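Side-chain contacts in 6-phosphogluconolactonase (Shewanella baltica, PDB 3NWP), which probably hydrolyses 6-phosphogluconolactone to 6-phosphogluconate, the second step of the pentose phosphate pathway: residues A71-V76 and D81-R86; L87-L92 and A100-L105. All coordinates share one frame; numbering follows the deposited sequence.

Contact 1: residues A71-V76 and D81-R86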
loop_
_atom_site.group_PDB
_atom_site.type_symbol
_atom_site.label_atom_id
_atom_site.label_comp_id
_atom_site.label_asym_id
_atom_site.label_seq_id
_atom_site.Cartn_x
_atom_site.Cartn_y
_atom_site.Cartn_z
ATOM N N ALA A 71 1.888 -1.089 3.703
ATOM C CA ALA A 71 0.693 -1.880 3.451
ATOM C C ALA A 71 0.832 -3.313 3.955
ATOM O O ALA A 71 -0.167 -3.941 4.314
ATOM C CB ALA A 71 0.303 -1.855 1.938
ATOM N N ASP A 72 2.063 -3.798 3.903
ATOM C CA ASP A 72 2.410 -5.186 4.268
ATOM C C ASP A 72 3.895 -5.318 4.413
ATOM O O ASP A 72 4.680 -4.437 4.033
ATOM C CB ASP A 72 1.851 -6.199 3.250
ATOM C CG ASP A 72 2.566 -6.189 1.912
ATOM O OD1 ASP A 72 2.909 -5.103 1.443
ATOM O OD2 ASP A 72 2.739 -7.234 1.296
ATOM N N GLU A 73 4.295 -6.443 4.977
ATOM C CA GLU A 73 5.705 -6.683 5.214
ATOM C C GLU A 73 5.957 -8.172 5.199
ATOM O O GLU A 73 5.119 -8.962 5.557
ATOM C CB GLU A 73 6.166 -6.035 6.529
ATOM C CG GLU A 73 7.620 -6.250 6.902
ATOM C CD GLU A 73 8.592 -5.687 5.853
ATOM O OE1 GLU A 73 8.745 -6.299 4.782
ATOM O OE2 GLU A 73 9.159 -4.586 6.143
ATOM N N ARG A 74 7.137 -8.549 4.720
ATOM C CA ARG A 74 7.618 -9.934 4.809
ATOM C C ARG A 74 8.267 -10.117 6.164
ATOM O O ARG A 74 8.999 -9.223 6.664
ATOM C CB ARG A 74 8.629 -10.207 3.705
ATOM C CG ARG A 74 8.070 -10.255 2.273
ATOM C CD ARG A 74 7.751 -8.862 1.715
ATOM N NE ARG A 74 7.346 -8.942 0.323
ATOM C CZ ARG A 74 8.179 -9.139 -0.698
ATOM N NH1 ARG A 74 9.507 -9.223 -0.519
ATOM N NH2 ARG A 74 7.680 -9.238 -1.930
ATOM N N TRP A 75 8.006 -11.261 6.806
ATOM C CA TRP A 75 8.539 -11.482 8.168
ATOM C C TRP A 75 10.009 -11.968 8.080
ATOM O O TRP A 75 10.330 -13.200 8.226
ATOM C CB TRP A 75 7.630 -12.423 8.983
ATOM C CG TRP A 75 7.761 -12.166 10.411
ATOM C CD1 TRP A 75 8.520 -12.872 11.347
ATOM C CD2 TRP A 75 7.179 -11.087 11.118
ATOM N NE1 TRP A 75 8.413 -12.275 12.576
ATOM C CE2 TRP A 75 7.600 -11.177 12.473
ATOM C CE3 TRP A 75 6.355 -10.023 10.740
ATOM C CZ2 TRP A 75 7.224 -10.260 13.424
ATOM C CZ3 TRP A 75 5.975 -9.106 11.677
ATOM C CH2 TRP A 75 6.409 -9.220 13.028
ATOM N N VAL A 76 10.885 -10.998 7.805
ATOM C CA VAL A 76 12.300 -11.181 7.612
ATOM C C VAL A 76 12.936 -9.960 8.278
ATOM O O VAL A 76 12.239 -8.971 8.574
ATOM C CB VAL A 76 12.696 -11.241 6.129
ATOM C CG1 VAL A 76 12.056 -12.467 5.364
ATOM C CG2 VAL A 76 12.368 -9.899 5.422
ATOM N N ASP A 81 17.124 -8.581 2.103
ATOM C CA ASP A 81 16.734 -8.358 0.717
ATOM C C ASP A 81 15.215 -8.215 0.592
ATOM O O ASP A 81 14.712 -7.230 0.058
ATOM C CB ASP A 81 17.192 -9.538 -0.148
ATOM C CG ASP A 81 16.873 -9.351 -1.619
ATOM O OD1 ASP A 81 17.233 -8.295 -2.179
ATOM O OD2 ASP A 81 16.271 -10.270 -2.220
ATOM N N ALA A 82 14.501 -9.177 1.165
ATOM C CA ALA A 82 13.043 -9.255 1.016
ATOM C C ALA A 82 12.236 -8.267 1.871
ATOM O O ALA A 82 10.997 -8.315 1.829
ATOM C CB ALA A 82 12.576 -10.718 1.276
ATOM N N SER A 83 12.885 -7.377 2.631
ATOM C CA SER A 83 12.172 -6.470 3.515
ATOM C C SER A 83 11.603 -5.269 2.753
ATOM O O SER A 83 12.344 -4.569 2.051
ATOM C CB SER A 83 13.082 -5.953 4.606
ATOM O OG SER A 83 12.396 -5.023 5.427
ATOM N N ASN A 84 10.319 -4.987 2.932
ATOM C CA ASN A 84 9.737 -3.742 2.374
ATOM C C ASN A 84 10.248 -2.522 3.139
ATOM O O ASN A 84 10.516 -1.466 2.526
ATOM C CB ASN A 84 8.212 -3.791 2.447
ATOM C CG ASN A 84 7.591 -4.773 1.464
ATOM O OD1 ASN A 84 8.200 -5.147 0.445
ATOM N ND2 ASN A 84 6.360 -5.226 1.774
ATOM N N GLU A 85 10.429 -2.654 4.436
ATOM C CA GLU A 85 10.980 -1.567 5.250
ATOM C C GLU A 85 12.353 -1.174 4.683
ATOM O O GLU A 85 12.643 0.023 4.604
ATOM C CB GLU A 85 11.079 -1.981 6.705
ATOM C CG GLU A 85 11.851 -1.023 7.594
ATOM C CD GLU A 85 11.708 -1.272 9.062
ATOM O OE1 GLU A 85 10.836 -2.061 9.506
ATOM O OE2 GLU A 85 12.474 -0.605 9.823
ATOM N N ARG A 86 13.206 -2.128 4.369
ATOM C CA ARG A 86 14.512 -1.789 3.836
ATOM C C ARG A 86 14.416 -0.903 2.579
ATOM O O ARG A 86 15.141 0.093 2.467
ATOM C CB ARG A 86 15.267 -3.042 3.495
ATOM C CG ARG A 86 16.638 -2.776 2.832
ATOM C CD ARG A 86 17.355 -4.045 2.372
ATOM N NE ARG A 86 16.720 -4.721 1.216
ATOM C CZ ARG A 86 16.865 -4.368 -0.064
ATOM N NH1 ARG A 86 17.566 -3.293 -0.402
ATOM N NH2 ARG A 86 16.280 -5.070 -1.014
HETATM O O HOH W 1 4.935 -7.459 -0.128
HETATM O O HOH W 2 8.703 -3.528 8.637
#

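Contact 2: residues L87-L92 and A100-L105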
loop_
_atom_site.group_PDB
_atom_site.type_symbol
_atom_site.label_atom_id
_atom_site.label_comp_id
_atom_site.label_asym_id
_atom_site.label_seq_id
_atom_site.Cartn_x
_atom_site.Cartn_y
_atom_site.Cartn_z
ATOM N N LEU A 87 13.517 -1.268 1.657
ATOM C CA LEU A 87 13.329 -0.478 0.436
ATOM C C LEU A 87 12.814 0.935 0.740
ATOM O O LEU A 87 13.285 1.926 0.148
ATOM C CB LEU A 87 12.383 -1.199 -0.548
ATOM C CG LEU A 87 12.854 -2.484 -1.208
ATOM C CD1 LEU A 87 11.700 -2.997 -2.093
ATOM C CD2 LEU A 87 14.105 -2.276 -2.031
ATOM N N VAL A 88 11.869 1.067 1.669
ATOM C CA VAL A 88 11.309 2.342 2.049
ATOM C C VAL A 88 12.403 3.224 2.698
ATOM O O VAL A 88 12.535 4.427 2.393
ATOM C CB VAL A 88 10.048 2.165 2.942
ATOM C CG1 VAL A 88 9.635 3.507 3.526
ATOM C CG2 VAL A 88 8.945 1.504 2.111
ATOM N N ARG A 89 13.216 2.629 3.556
ATOM C CA ARG A 89 14.243 3.429 4.212
ATOM C C ARG A 89 15.305 3.857 3.189
ATOM O O ARG A 89 15.832 4.987 3.302
ATOM C CB ARG A 89 14.870 2.651 5.366
ATOM C CG ARG A 89 13.951 2.474 6.589
ATOM C CD ARG A 89 14.676 1.838 7.756
ATOM N NE ARG A 89 13.821 1.651 8.911
ATOM C CZ ARG A 89 13.418 2.598 9.737
ATOM N NH1 ARG A 89 13.807 3.875 9.595
ATOM N NH2 ARG A 89 12.638 2.267 10.746
ATOM N N GLU A 90 15.641 3.002 2.244
ATOM C CA GLU A 90 16.676 3.362 1.298
ATOM C C GLU A 90 16.236 4.459 0.356
ATOM O O GLU A 90 17.028 5.385 0.063
ATOM C CB GLU A 90 17.168 2.177 0.476
ATOM C CG GLU A 90 17.907 1.122 1.299
ATOM C CD GLU A 90 18.527 -0.015 0.466
ATOM O OE1 GLU A 90 18.832 -1.095 1.049
ATOM O OE2 GLU A 90 18.714 0.176 -0.760
ATOM N N HIS A 91 14.992 4.360 -0.135
ATOM C CA HIS A 91 14.534 5.190 -1.229
ATOM C C HIS A 91 13.566 6.320 -0.880
ATOM O O HIS A 91 13.601 7.347 -1.551
ATOM C CB HIS A 91 13.890 4.326 -2.318
ATOM C CG HIS A 91 14.820 3.318 -2.898
ATOM N ND1 HIS A 91 15.775 3.653 -3.841
ATOM C CD2 HIS A 91 14.989 2.003 -2.636
ATOM C CE1 HIS A 91 16.484 2.574 -4.140
ATOM N NE2 HIS A 91 16.030 1.559 -3.426
ATOM N N LEU A 92 12.655 6.124 0.084
ATOM C CA LEU A 92 11.696 7.158 0.452
ATOM C C LEU A 92 12.204 8.077 1.580
ATOM O O LEU A 92 12.018 9.279 1.524
ATOM C CB LEU A 92 10.323 6.532 0.795
ATOM C CG LEU A 92 9.204 7.498 1.216
ATOM C CD1 LEU A 92 8.909 8.441 0.044
ATOM C CD2 LEU A 92 7.913 6.696 1.586
ATOM N N ALA A 100 10.148 12.721 7.834
ATOM C CA ALA A 100 8.906 12.047 8.146
ATOM C C ALA A 100 9.013 11.056 9.289
ATOM O O ALA A 100 10.125 10.649 9.678
ATOM C CB ALA A 100 8.354 11.362 6.896
ATOM N N LYS A 101 7.855 10.675 9.825
ATOM C CA LYS A 101 7.772 9.750 10.964
ATOM C C LYS A 101 7.304 8.358 10.526
ATOM O O LYS A 101 6.114 8.090 10.469
ATOM C CB LYS A 101 6.763 10.286 11.995
ATOM C CG LYS A 101 7.182 11.538 12.767
ATOM C CD LYS A 101 6.044 12.045 13.696
ATOM C CE LYS A 101 6.551 13.043 14.761
ATOM N NZ LYS A 101 7.283 14.202 14.156
ATOM N N PHE A 102 8.253 7.470 10.260
ATOM C CA PHE A 102 8.022 6.142 9.701
ATOM C C PHE A 102 7.935 5.089 10.814
ATOM O O PHE A 102 8.739 5.097 11.765
ATOM C CB PHE A 102 9.142 5.757 8.740
ATOM C CG PHE A 102 9.051 4.353 8.250
ATOM C CD1 PHE A 102 8.147 4.005 7.275
ATOM C CD2 PHE A 102 9.828 3.343 8.784
ATOM C CE1 PHE A 102 8.024 2.700 6.823
ATOM C CE2 PHE A 102 9.701 2.014 8.323
ATOM C CZ PHE A 102 8.841 1.701 7.332
ATOM N N ARG A 103 6.977 4.170 10.693
ATOM C CA ARG A 103 6.924 2.978 11.533
ATOM C C ARG A 103 6.747 1.760 10.670
ATOM O O ARG A 103 5.803 1.714 9.869
ATOM C CB ARG A 103 5.746 3.075 12.492
ATOM C CG ARG A 103 5.738 1.922 13.522
ATOM C CD ARG A 103 6.532 2.268 14.738
ATOM N NE ARG A 103 5.761 3.177 15.571
ATOM C CZ ARG A 103 6.194 3.711 16.706
ATOM N NH1 ARG A 103 7.419 3.446 17.157
ATOM N NH2 ARG A 103 5.393 4.525 17.388
ATOM N N GLY A 104 7.662 0.787 10.761
ATOM C CA GLY A 104 7.507 -0.444 10.032
ATOM C C GLY A 104 6.574 -1.382 10.780
ATOM O O GLY A 104 5.982 -1.027 11.810
ATOM N N LEU A 105 6.460 -2.578 10.232
ATOM C CA LEU A 105 5.624 -3.633 10.804
ATOM C C LEU A 105 6.433 -4.749 11.455
ATOM O O LEU A 105 5.910 -5.416 12.355
ATOM C CB LEU A 105 4.707 -4.212 9.758
ATOM C CG LEU A 105 3.787 -3.219 9.041
ATOM C CD1 LEU A 105 2.935 -3.843 7.933
ATOM C CD2 LEU A 105 2.836 -2.578 10.008
#

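Contact 1: residues A71-V76 and D81-R86
N84, A82 and E73 bury the most surface here, and the amide of N84 enters first: N84 ND2 donates to D72 O at 2.9 Å with an N-H...O angle of 168°. That oxygen lies in the amide plane, whereas ND2 stands above the carbonyl plane of D72, not on a lone pair. E73, with CG anti to the backbone N (chi1 178°) and its chain bent at chi2, brings its carboxylate to the backbone N-H groups of N84 and E85. E73 OE1 accepts from N84 N (2.8 Å) and E73 OE2 from E85 N (2.9 Å), each on a syn lone pair, while R74 N uses the anti lone pair of OE1. A glutamine at E73 would probably leave one of these two helix amides without its acceptor and lose the charge facing the helix start. R74 NH1 donates a hydrogen bond to A82 O at 2.9 Å, near the guanidinium plane; V76 CG2 packs 4.2 Å from A82 CB. One water joins D72 OD2, R74 NE and N84 ND2; D72 OD2 also bonds S145. S83 is the N-cap of helix 84-91, accepting from R86 N, and E73 reaches it from the preceding strand, at the strand-to-helix junction of a beta-alpha-beta unit.

Contact 2: residues L87-L92 and A100-L105
F102 swings its CG anti to the backbone N (chi1 173°), which carries the ring across to helix 84-91, where V88 and R89 meet it with different chemistry. For V88 the trans branch is the one that matters: V88 CG1 sits opposite the backbone N (chi1 170°) and comes to 3.8 Å from F102 CE1, an apolar contact made obliquely to the ring. The R89 chain, extended from CG to NE, takes the guanidinium to the CD2/CE2 side of the same ring. R89 NH2 lies 3.6 Å from F102 CD2, and R89 CZ is 3.8 Å from the same F102 CD2. The planes of guanidinium and ring are 83° apart, close to perpendicular. NH2 sits at the ring edge, near its plane, and CD2 lies over one face of the guanidinium, offset toward its rim. The ring edge therefore points into the flat face of the arginine, a geometry unlike a cation-pi stack, in which the charge would stand over the ring face. No hydrogen bond crosses between the segments. The charge of R89 is answered within the helix, where NE forms a salt bridge with E85 OE2, one turn earlier, which probably helps to steady the guanidinium beside the ring. V88 also packs on L70 of strand 66-74, F102 touches the loop residue L93, and strand 101-102 runs parallel beside strand 66-74, leaving helix 84-91 packed against both.

Helix 84-91 serves both contacts, and they follow one another along the chain: contact 1 fixes its first turn to the end of strand 66-74, and contact 2 rests its later part on the neighbouring strand 101-102. Contact 1 is buried and polar, burying 360 Å² with hydrogen bonds to backbone and side-chain groups; contact 2 is partly buried, with 156 Å², no hydrogen bond across it, and an exposed arginine at its margin. Their centres lie 11 Å apart, and E85 spans the gap: E85 CG is 3.8 Å from F102 CE2. Together they join the helix of one beta-alpha-beta crossover to both of its strands.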